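Local coordinates for arginine decarboxylase, A207R protein (Paramecium bursaria Chlorella virus 1, PDB 2NVA) that catalyses the decarboxylation of arginine to agmatine with pyridoxal 5'-phosphate as cofactor, and is captured here with the agmatine-cofactor adduct in its active site, at residues I173-G178 with E185-A190; I134-P139 with I191-E196; Y280-S285 with D343-P348. One frame throughout, in Å; residues are numbered along the deposited sequence.

Contact 1: I173-G178 with E185-A190; sequences ISFHVG and EAYYRA. With PL2 ((4-{[(4-{[amino(imino)methyl]amino}butyl)amino]methyl}-5-hydroxy-6-methylpyridin-3-yl)methyl dihydrogen phosphate), chain I.
The methyl of A190 rests squarely over one face of the F175 ring, CB standing 3.4 Å from the ring centroid and only 11° off the normal, a close CH-pi contact. F175 reaches it because its CG lies between the backbone N and the carbonyl carbon (chi1 59°), which turns the ring to the helix. A second CH-pi contact lies beside this one: CG1 of V177 sits over the middle of the Y187 ring, while the valine's other branch, CG2, comes within 3.4 Å of Y187 CZ at the phenol end. The hydroxyl of Y187 runs on to the carbonyl of G215. Where the two pairs adjoin the fit is looser: F175 CE1 is 4.1 Å from Y187 CD1, and V177 CG1 is equally far from A190 CB. These residues link strand 170-174 and its C-terminal loop to helix 184-204 in a beta-alpha-beta unit of the TIM barrel. The outer helix side contrasts sharply: R189 is exposed and E185 partly so, and neither touches 173-178. On the inner side H176 points its CB away from the helix, and its ring reaches the active site. Its NE2 donates to OP4 of the bound adduct at 3.1 Å (159° at the hydrogen), and its ND1 accepts from G178 N at 3.0 Å, two bonds that restrain the imidazole from rotating.

Contact 2: I134-P139 with I191-E196; sequences IRCDDP and IKSSKE
CD1 of I134 and SG of C136 converge on one methylene, CB of S193, from the loop that follows strand 129-133 of the TIM barrel; S193 belongs to helix 184-204, which packs on the barrel's outside. The evidence for a light contact is its spacing: SG stands 3.9 Å from S193 CB, CD1 stands 4.0 Å from the same carbon, and just 128 Å² is buried in all. I134 goes further than C136, since the end of its chain also meets OG of S194 at 3.7 Å. Its CG1 lies between the backbone N and the carbonyl carbon (chi1 64°) and the chain then extends, carrying CD1 out to the helix backbone. S193 meets the loop through CB and its backbone carbon; its hydroxyl is bonded to the carbonyl of R189, one turn back, and S194 OG is likewise bonded to that of A190. Both serines thus have polar partners within their own helix and meet the loop by van der Waals packing. One shell out, the backbone of I134 pairs with S174 on the neighbouring strand, while C136 also touches A190. Within the same loop R135, between the two touching residues, grips D137 side-on: NE and NH2 both donate to OD2, with a weak further bond from NE to OD1. The NH2 to OD2 bond is 2.8 Å, uses the syn lone pair and lies in the guanidinium plane.

Contact 3: Y280-S285 with D343-P348; sequences YFFNES and DWVYFP
F282 and V345 carry most of this contact, meeting inside the beta-sheet domain that accompanies the TIM barrel. CE1 of F282 reaches CG2 of V345 at 3.7 Å, and the two side chains cross at about a right angle. The valine offers its methyl obliquely to the ring. Its rotamer, with CG1 anti to the carbonyl carbon (chi1 -55°), leaves CG2 as the branch that meets the phenylalanine. The backbones themselves are well separated: the closest CA atoms, those of F282 and W344, are 9.2 Å apart, too far for strand pairing. Strands 277-282 and 344-347 instead each pair antiparallel with the long strand 262-274, and their side chains meet within the curled sheet. F282 also packs on T266 of that strand and on L319 of strand 314-320. N283 is third by buried surface. Its amide nitrogen stands 4.3 Å from CH2 of W344, a loose, oblique approach, whereas the oxygen end is firmly held: OD1 accepts from T266 OG1 and from the backbone N of Q267, two bonds that fix which way the amide faces. The W344 indole also meets the ring of F19. Just past N283, E284 OE2 accepts from G289 N and also from S285 N at 3.1 Å, the latter on the anti side and tilted about 29° from the carboxylate plane.

From the N terminus, the chain first enters contact 2 at 134-139, just after strand 129-133. It then runs through helix 156-165 to strand 170-174, at whose end contact 1 opens with residues 173-178. The short loop of contact 1 closes at 185-190 on helix 184-204; the next turns, 191-196, close the longer loop of contact 2, so the smaller loop lies wholly within the larger. The two touch directly: V177 O and D138 N are 2.8 Å apart, probably a hydrogen bond. Together they tie two adjacent barrel strands to one helix. Contact 3 opens only after both loops have closed, joining strands 277-282 and 344-347 of the beta domain, its centre about 37 Å from that of contact 1.

Contact 1: I173-G178 with E185-A190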
loop_
_atom_site.group_PDB
_atom_site.type_symbol
_atom_site.label_atom_id
_atom_site.label_comp_id
_atom_site.label_asym_id
_atom_site.label_seq_id
_atom_site.Cartn_x
_atom_site.Cartn_y
_atom_site.Cartn_z
ATOM N N ILE A 173 -10.074 22.182 21.633
ATOM C CA ILE A 173 -9.033 22.406 20.626
ATOM C C ILE A 173 -8.160 21.160 20.588
ATOM O O ILE A 173 -7.832 20.600 21.637
ATOM C CB ILE A 173 -8.139 23.651 20.971
ATOM C CG1 ILE A 173 -8.985 24.916 21.197
ATOM C CG2 ILE A 173 -7.048 23.884 19.916
ATOM C CD1 ILE A 173 -9.770 25.425 19.982
ATOM N N SER A 174 -7.799 20.742 19.380
ATOM C CA SER A 174 -6.867 19.633 19.196
ATOM C C SER A 174 -5.722 20.025 18.262
ATOM O O SER A 174 -5.785 21.032 17.561
ATOM C CB SER A 174 -7.590 18.414 18.632
ATOM O OG SER A 174 -7.909 18.609 17.272
ATOM N N PHE A 175 -4.684 19.200 18.254
ATOM C CA PHE A 175 -3.602 19.332 17.297
ATOM C C PHE A 175 -3.004 17.946 17.141
ATOM O O PHE A 175 -3.221 17.075 17.986
ATOM C CB PHE A 175 -2.541 20.327 17.796
ATOM C CG PHE A 175 -1.911 19.954 19.130
ATOM C CD1 PHE A 175 -0.831 19.067 19.192
ATOM C CD2 PHE A 175 -2.381 20.511 20.326
ATOM C CE1 PHE A 175 -0.244 18.721 20.422
ATOM C CE2 PHE A 175 -1.790 20.176 21.559
ATOM C CZ PHE A 175 -0.720 19.279 21.599
ATOM N N HIS A 176 -2.259 17.751 16.062
ATOM C CA HIS A 176 -1.393 16.590 15.952
ATOM C C HIS A 176 -0.074 17.095 15.402
ATOM O O HIS A 176 -0.033 17.647 14.298
ATOM C CB HIS A 176 -2.002 15.533 15.033
ATOM C CG HIS A 176 -1.407 14.171 15.227
ATOM N ND1 HIS A 176 -0.052 13.974 15.389
ATOM C CD2 HIS A 176 -1.975 12.945 15.301
ATOM C CE1 HIS A 176 0.191 12.680 15.533
ATOM N NE2 HIS A 176 -0.959 12.034 15.477
ATOM N N VAL A 177 0.993 16.951 16.188
ATOM C CA VAL A 177 2.298 17.473 15.777
ATOM C C VAL A 177 2.897 16.688 14.613
ATOM O O VAL A 177 3.805 17.174 13.931
ATOM C CB VAL A 177 3.309 17.523 16.951
ATOM C CG1 VAL A 177 2.760 18.366 18.074
ATOM C CG2 VAL A 177 3.664 16.107 17.431
ATOM N N GLY A 178 2.397 15.480 14.386
ATOM C CA GLY A 178 2.967 14.592 13.388
ATOM C C GLY A 178 3.135 13.204 13.969
ATOM O O GLY A 178 3.312 13.050 15.184
ATOM N N GLU A 185 9.530 19.820 22.744
ATOM C CA GLU A 185 9.259 21.250 22.531
ATOM C C GLU A 185 8.093 21.488 21.567
ATOM O O GLU A 185 7.341 22.454 21.711
ATOM C CB GLU A 185 10.532 21.936 22.033
ATOM C CG GLU A 185 10.454 23.444 21.893
ATOM C CD GLU A 185 10.469 24.201 23.206
ATOM O OE1 GLU A 185 9.639 25.129 23.360
ATOM O OE2 GLU A 185 11.331 23.923 24.085
ATOM N N ALA A 186 7.939 20.595 20.593
ATOM C CA ALA A 186 6.819 20.668 19.673
ATOM C C ALA A 186 5.480 20.583 20.414
ATOM O O ALA A 186 4.554 21.314 20.081
ATOM C CB ALA A 186 6.920 19.572 18.613
ATOM N N TYR A 187 5.377 19.684 21.397
ATOM C CA TYR A 187 4.157 19.534 22.195
ATOM C C TYR A 187 3.928 20.732 23.103
ATOM O O TYR A 187 2.793 21.203 23.232
ATOM C CB TYR A 187 4.178 18.251 23.024
ATOM C CG TYR A 187 3.983 17.016 22.183
ATOM C CD1 TYR A 187 2.722 16.421 22.058
ATOM C CD2 TYR A 187 5.057 16.448 21.489
ATOM C CE1 TYR A 187 2.538 15.281 21.262
ATOM C CE2 TYR A 187 4.878 15.314 20.700
ATOM C CZ TYR A 187 3.623 14.739 20.590
ATOM O OH TYR A 187 3.461 13.615 19.810
ATOM N N TYR A 188 5.007 21.222 23.708
ATOM C CA TYR A 188 4.930 22.407 24.542
ATOM C C TYR A 188 4.358 23.597 23.751
ATOM O O TYR A 188 3.411 24.238 24.193
ATOM C CB TYR A 188 6.303 22.758 25.115
ATOM C CG TYR A 188 6.195 23.803 26.206
ATOM C CD1 TYR A 188 6.143 23.428 27.545
ATOM C CD2 TYR A 188 6.101 25.152 25.893
ATOM C CE1 TYR A 188 6.006 24.377 28.564
ATOM C CE2 TYR A 188 5.978 26.126 26.910
ATOM C CZ TYR A 188 5.923 25.722 28.241
ATOM O OH TYR A 188 5.805 26.660 29.253
ATOM N N ARG A 189 4.941 23.879 22.588
ATOM C CA ARG A 189 4.495 24.984 21.725
ATOM C C ARG A 189 3.067 24.781 21.216
ATOM O O ARG A 189 2.306 25.753 21.082
ATOM C CB ARG A 189 5.459 25.180 20.541
ATOM C CG ARG A 189 6.835 25.764 20.928
ATOM C CD ARG A 189 7.777 25.789 19.722
ATOM N NE ARG A 189 8.839 26.808 19.824
ATOM C CZ ARG A 189 10.094 26.585 20.228
ATOM N NH1 ARG A 189 10.497 25.361 20.576
ATOM N NH2 ARG A 189 10.970 27.579 20.257
ATOM N N ALA A 190 2.710 23.524 20.936
ATOM C CA ALA A 190 1.368 23.179 20.476
ATOM C C ALA A 190 0.328 23.419 21.569
ATOM O O ALA A 190 -0.777 23.897 21.289
ATOM C CB ALA A 190 1.313 21.736 20.007
HETATM N N1 PL2 I . -4.904 10.953 15.760
HETATM C C2 PL2 I . -5.032 11.366 14.488
HETATM C C2A PL2 I . -6.164 12.338 14.101
HETATM C C3 PL2 I . -4.118 10.896 13.536
HETATM O O3 PL2 I . -4.259 11.342 12.260
HETATM C C4 PL2 I . -3.075 10.013 13.883
HETATM C C4A PL2 I . -2.047 9.458 12.853
HETATM C C5 PL2 I . -3.007 9.631 15.238
HETATM C C6 PL2 I . -3.934 10.114 16.143
HETATM P P PL2 I . 0.392 8.016 16.302
HETATM N N PL2 I . -1.839 10.372 11.707
HETATM C CA PL2 I . -1.619 9.626 10.460
HETATM C CG PL2 I . -0.138 7.968 9.249
HETATM O OP2 PL2 I . 1.861 8.436 15.809
HETATM O OP3 PL2 I . 0.186 6.467 15.847
HETATM O OP1 PL2 I . 0.226 8.204 17.774
HETATM O OP4 PL2 I . -0.582 8.935 15.409
HETATM C C5M PL2 I . -1.903 8.672 15.728
HETATM C CB PL2 I . -0.422 8.660 10.584
HETATM C CD PL2 I . 1.084 7.026 9.359
HETATM N NE PL2 I . 1.200 6.343 8.050
HETATM C CZ PL2 I . 1.935 5.251 7.792
HETATM N NH2 PL2 I . 1.924 4.733 6.539
HETATM N NH1 PL2 I . 2.672 4.681 8.749
#

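Contact 2: I134-P139 with I191-E196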
loop_
_atom_site.group_PDB
_atom_site.type_symbol
_atom_site.label_atom_id
_atom_site.label_comp_id
_atom_site.label_asym_id
_atom_site.label_seq_id
_atom_site.Cartn_x
_atom_site.Cartn_y
_atom_site.Cartn_z
ATOM N N ILE A 134 -6.098 22.648 15.195
ATOM C CA ILE A 134 -5.162 23.670 14.737
ATOM C C ILE A 134 -3.865 23.035 14.255
ATOM O O ILE A 134 -3.451 21.986 14.764
ATOM C CB ILE A 134 -4.887 24.739 15.830
ATOM C CG1 ILE A 134 -4.202 24.115 17.057
ATOM C CG2 ILE A 134 -6.213 25.399 16.233
ATOM C CD1 ILE A 134 -3.687 25.154 18.093
ATOM N N ARG A 135 -3.224 23.676 13.280
ATOM C CA ARG A 135 -1.958 23.165 12.776
ATOM C C ARG A 135 -0.808 23.603 13.682
ATOM O O ARG A 135 -0.622 24.802 13.929
ATOM C CB ARG A 135 -1.698 23.660 11.358
ATOM C CG ARG A 135 -0.393 23.137 10.797
ATOM C CD ARG A 135 -0.097 23.722 9.447
ATOM N NE ARG A 135 1.150 23.153 8.933
ATOM C CZ ARG A 135 1.596 23.301 7.688
ATOM N NH1 ARG A 135 0.889 23.989 6.794
ATOM N NH2 ARG A 135 2.741 22.733 7.332
ATOM N N CYS A 136 -0.044 22.628 14.170
ATOM C CA CYS A 136 1.147 22.883 14.983
ATOM C C CYS A 136 2.146 21.761 14.725
ATOM O O CYS A 136 2.044 20.685 15.334
ATOM C CB CYS A 136 0.807 22.895 16.483
ATOM S SG CYS A 136 -0.309 24.177 17.081
ATOM N N ASP A 137 3.108 21.982 13.839
ATOM C CA ASP A 137 3.948 20.879 13.378
ATOM C C ASP A 137 5.179 20.620 14.249
ATOM O O ASP A 137 5.771 21.542 14.806
ATOM C CB ASP A 137 4.437 21.110 11.946
ATOM C CG ASP A 137 3.307 21.277 10.944
ATOM O OD1 ASP A 137 2.120 21.087 11.293
ATOM O OD2 ASP A 137 3.634 21.584 9.773
ATOM N N ASP A 138 5.559 19.350 14.331
ATOM C CA ASP A 138 6.897 18.986 14.771
ATOM C C ASP A 138 7.692 18.795 13.482
ATOM O O ASP A 138 7.427 17.844 12.734
ATOM C CB ASP A 138 6.861 17.676 15.568
ATOM C CG ASP A 138 8.257 17.084 15.801
ATOM O OD1 ASP A 138 9.268 17.783 15.555
ATOM O OD2 ASP A 138 8.332 15.906 16.198
ATOM N N PRO A 139 8.663 19.677 13.215
ATOM C CA PRO A 139 9.398 19.525 11.953
ATOM C C PRO A 139 10.268 18.261 11.863
ATOM O O PRO A 139 10.684 17.881 10.761
ATOM C CB PRO A 139 10.271 20.786 11.899
ATOM C CG PRO A 139 10.397 21.246 13.293
ATOM C CD PRO A 139 9.130 20.833 13.998
ATOM N N ILE A 191 0.674 23.069 22.804
ATOM C CA ILE A 191 -0.249 23.240 23.935
ATOM C C ILE A 191 -0.426 24.735 24.258
ATOM O O ILE A 191 -1.534 25.181 24.593
ATOM C CB ILE A 191 0.206 22.397 25.169
ATOM C CG1 ILE A 191 0.064 20.896 24.850
ATOM C CG2 ILE A 191 -0.587 22.770 26.444
ATOM C CD1 ILE A 191 0.965 19.971 25.686
ATOM N N LYS A 192 0.659 25.500 24.133
ATOM C CA LYS A 192 0.592 26.952 24.291
ATOM C C LYS A 192 -0.326 27.574 23.229
ATOM O O LYS A 192 -1.181 28.402 23.552
ATOM C CB LYS A 192 1.994 27.574 24.225
ATOM C CG LYS A 192 2.003 29.093 24.429
ATOM C CD LYS A 192 3.415 29.673 24.311
ATOM C CE LYS A 192 3.374 31.183 24.652
ATOM N NZ LYS A 192 4.770 31.741 24.690
ATOM N N SER A 193 -0.145 27.177 21.968
ATOM C CA SER A 193 -0.986 27.685 20.881
ATOM C C SER A 193 -2.444 27.289 21.083
ATOM O O SER A 193 -3.356 28.030 20.704
ATOM C CB SER A 193 -0.498 27.156 19.525
ATOM O OG SER A 193 0.796 27.657 19.229
ATOM N N SER A 194 -2.658 26.107 21.654
ATOM C CA SER A 194 -3.999 25.606 21.916
ATOM C C SER A 194 -4.706 26.447 22.980
ATOM O O SER A 194 -5.910 26.692 22.879
ATOM C CB SER A 194 -3.942 24.143 22.352
ATOM O OG SER A 194 -3.488 23.316 21.291
ATOM N N LYS A 195 -3.959 26.875 24.001
ATOM C CA LYS A 195 -4.518 27.764 25.027
ATOM C C LYS A 195 -4.946 29.089 24.400
ATOM O O LYS A 195 -5.980 29.655 24.767
ATOM C CB LYS A 195 -3.518 27.993 26.164
ATOM C CG LYS A 195 -4.001 28.938 27.289
ATOM C CD LYS A 195 -5.335 28.482 27.893
ATOM C CE LYS A 195 -5.809 29.454 28.991
ATOM N NZ LYS A 195 -4.972 29.371 30.235
ATOM N N GLU A 196 -4.150 29.580 23.455
ATOM C CA GLU A 196 -4.483 30.814 22.755
ATOM C C GLU A 196 -5.752 30.641 21.930
ATOM O O GLU A 196 -6.578 31.549 21.863
ATOM C CB GLU A 196 -3.323 31.275 21.873
ATOM C CG GLU A 196 -2.096 31.705 22.689
ATOM C CD GLU A 196 -0.833 31.883 21.861
ATOM O OE1 GLU A 196 -0.829 31.538 20.649
ATOM O OE2 GLU A 196 0.183 32.371 22.437
#

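Contact 3: Y280-S285 with D343-P348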
loop_
_atom_site.group_PDB
_atom_site.type_symbol
_atom_site.label_atom_id
_atom_site.label_comp_id
_atom_site.label_asym_id
_atom_site.label_seq_id
_atom_site.Cartn_x
_atom_site.Cartn_y
_atom_site.Cartn_z
ATOM N N TYR A 280 18.269 -12.481 0.223
ATOM C CA TYR A 280 17.202 -13.367 0.687
ATOM C C TYR A 280 15.845 -12.817 0.319
ATOM O O TYR A 280 15.639 -11.601 0.326
ATOM C CB TYR A 280 17.260 -13.533 2.202
ATOM C CG TYR A 280 18.603 -14.004 2.693
ATOM C CD1 TYR A 280 19.003 -15.336 2.530
ATOM C CD2 TYR A 280 19.477 -13.119 3.322
ATOM C CE1 TYR A 280 20.249 -15.770 2.989
ATOM C CE2 TYR A 280 20.731 -13.536 3.775
ATOM C CZ TYR A 280 21.104 -14.870 3.611
ATOM O OH TYR A 280 22.333 -15.280 4.078
ATOM N N PHE A 281 14.920 -13.724 0.016
ATOM C CA PHE A 281 13.547 -13.348 -0.264
ATOM C C PHE A 281 12.670 -13.979 0.795
ATOM O O PHE A 281 12.841 -15.149 1.118
ATOM C CB PHE A 281 13.141 -13.825 -1.657
ATOM C CG PHE A 281 13.774 -13.033 -2.746
ATOM C CD1 PHE A 281 13.034 -12.103 -3.459
ATOM C CD2 PHE A 281 15.130 -13.169 -3.015
ATOM C CE1 PHE A 281 13.644 -11.342 -4.483
ATOM C CE2 PHE A 281 15.751 -12.407 -4.021
ATOM C CZ PHE A 281 15.005 -11.496 -4.744
ATOM N N PHE A 282 11.759 -13.175 1.341
ATOM C CA PHE A 282 10.872 -13.589 2.444
ATOM C C PHE A 282 9.431 -13.720 1.996
ATOM O O PHE A 282 9.051 -13.127 0.990
ATOM C CB PHE A 282 10.952 -12.576 3.585
ATOM C CG PHE A 282 12.296 -12.573 4.269
ATOM C CD1 PHE A 282 12.513 -13.357 5.420
ATOM C CD2 PHE A 282 13.361 -11.830 3.740
ATOM C CE1 PHE A 282 13.758 -13.371 6.042
ATOM C CE2 PHE A 282 14.614 -11.852 4.348
ATOM C CZ PHE A 282 14.811 -12.620 5.509
ATOM N N ASN A 283 8.628 -14.477 2.748
ATOM C CA ASN A 283 7.194 -14.561 2.435
ATOM C C ASN A 283 6.403 -13.376 3.014
ATOM O O ASN A 283 5.244 -13.510 3.437
ATOM C CB ASN A 283 6.595 -15.927 2.822
ATOM C CG ASN A 283 6.678 -16.221 4.324
ATOM O OD1 ASN A 283 7.300 -15.486 5.100
ATOM N ND2 ASN A 283 6.019 -17.297 4.740
ATOM N N GLU A 284 7.064 -12.227 3.040
ATOM C CA GLU A 284 6.486 -10.937 3.422
ATOM C C GLU A 284 6.975 -9.876 2.445
ATOM O O GLU A 284 7.836 -10.154 1.598
ATOM C CB GLU A 284 6.909 -10.567 4.836
ATOM C CG GLU A 284 5.862 -10.881 5.887
ATOM C CD GLU A 284 4.566 -10.085 5.725
ATOM O OE1 GLU A 284 3.543 -10.537 6.265
ATOM O OE2 GLU A 284 4.564 -9.025 5.052
ATOM N N SER A 285 6.425 -8.670 2.541
ATOM C CA SER A 285 6.809 -7.612 1.605
ATOM C C SER A 285 6.414 -6.225 2.104
ATOM O O SER A 285 5.649 -6.103 3.066
ATOM C CB SER A 285 6.213 -7.876 0.210
ATOM O OG SER A 285 4.880 -7.385 0.111
ATOM N N ASP A 343 14.639 -21.081 7.027
ATOM C CA ASP A 343 14.878 -20.358 8.293
ATOM C C ASP A 343 13.736 -19.393 8.564
ATOM O O ASP A 343 13.246 -18.728 7.644
ATOM C CB ASP A 343 16.159 -19.518 8.230
ATOM C CG ASP A 343 17.400 -20.284 8.674
ATOM O OD1 ASP A 343 17.291 -21.081 9.636
ATOM O OD2 ASP A 343 18.486 -20.058 8.101
ATOM N N TRP A 344 13.332 -19.300 9.825
ATOM C CA TRP A 344 12.372 -18.280 10.218
ATOM C C TRP A 344 13.100 -17.189 10.970
ATOM O O TRP A 344 14.075 -17.448 11.707
ATOM C CB TRP A 344 11.285 -18.888 11.121
ATOM C CG TRP A 344 10.276 -19.742 10.395
ATOM C CD1 TRP A 344 10.360 -21.087 10.130
ATOM C CD2 TRP A 344 9.021 -19.310 9.876
ATOM N NE1 TRP A 344 9.231 -21.515 9.463
ATOM C CE2 TRP A 344 8.398 -20.437 9.286
ATOM C CE3 TRP A 344 8.364 -18.069 9.835
ATOM C CZ2 TRP A 344 7.136 -20.356 8.672
ATOM C CZ3 TRP A 344 7.114 -17.997 9.226
ATOM C CH2 TRP A 344 6.517 -19.128 8.650
ATOM N N VAL A 345 12.623 -15.967 10.797
ATOM C CA VAL A 345 13.090 -14.843 11.598
ATOM C C VAL A 345 11.865 -14.119 12.134
ATOM O O VAL A 345 10.759 -14.346 11.643
ATOM C CB VAL A 345 13.978 -13.852 10.778
ATOM C CG1 VAL A 345 15.165 -14.595 10.131
ATOM C CG2 VAL A 345 13.164 -13.134 9.695
ATOM N N TYR A 346 12.051 -13.254 13.127
ATOM C CA TYR A 346 10.974 -12.339 13.457
ATOM C C TYR A 346 11.470 -10.912 13.617
ATOM O O TYR A 346 12.621 -10.673 13.958
ATOM C CB TYR A 346 10.175 -12.815 14.680
ATOM C CG TYR A 346 10.878 -12.641 16.004
ATOM C CD1 TYR A 346 10.757 -11.450 16.737
ATOM C CD2 TYR A 346 11.641 -13.674 16.545
ATOM C CE1 TYR A 346 11.400 -11.284 17.949
ATOM C CE2 TYR A 346 12.278 -13.516 17.775
ATOM C CZ TYR A 346 12.161 -12.319 18.457
ATOM O OH TYR A 346 12.800 -12.168 19.669
ATOM N N PHE A 347 10.564 -9.970 13.365
ATOM C CA PHE A 347 10.840 -8.553 13.527
ATOM C C PHE A 347 10.131 -8.053 14.775
ATOM O O PHE A 347 8.890 -8.122 14.860
ATOM C CB PHE A 347 10.364 -7.783 12.292
ATOM C CG PHE A 347 11.192 -8.051 11.068
ATOM C CD1 PHE A 347 12.251 -7.210 10.739
ATOM C CD2 PHE A 347 10.934 -9.166 10.262
ATOM C CE1 PHE A 347 13.032 -7.452 9.607
ATOM C CE2 PHE A 347 11.711 -9.421 9.123
ATOM C CZ PHE A 347 12.773 -8.556 8.804
ATOM N N PRO A 348 10.917 -7.584 15.763
ATOM C CA PRO A 348 10.341 -7.105 17.020
ATOM C C PRO A 348 9.511 -5.835 16.822
ATOM O O PRO A 348 9.750 -5.109 15.871
ATOM C CB PRO A 348 11.574 -6.787 17.888
ATOM C CG PRO A 348 12.729 -7.498 17.230
ATOM C CD PRO A 348 12.397 -7.518 15.757
#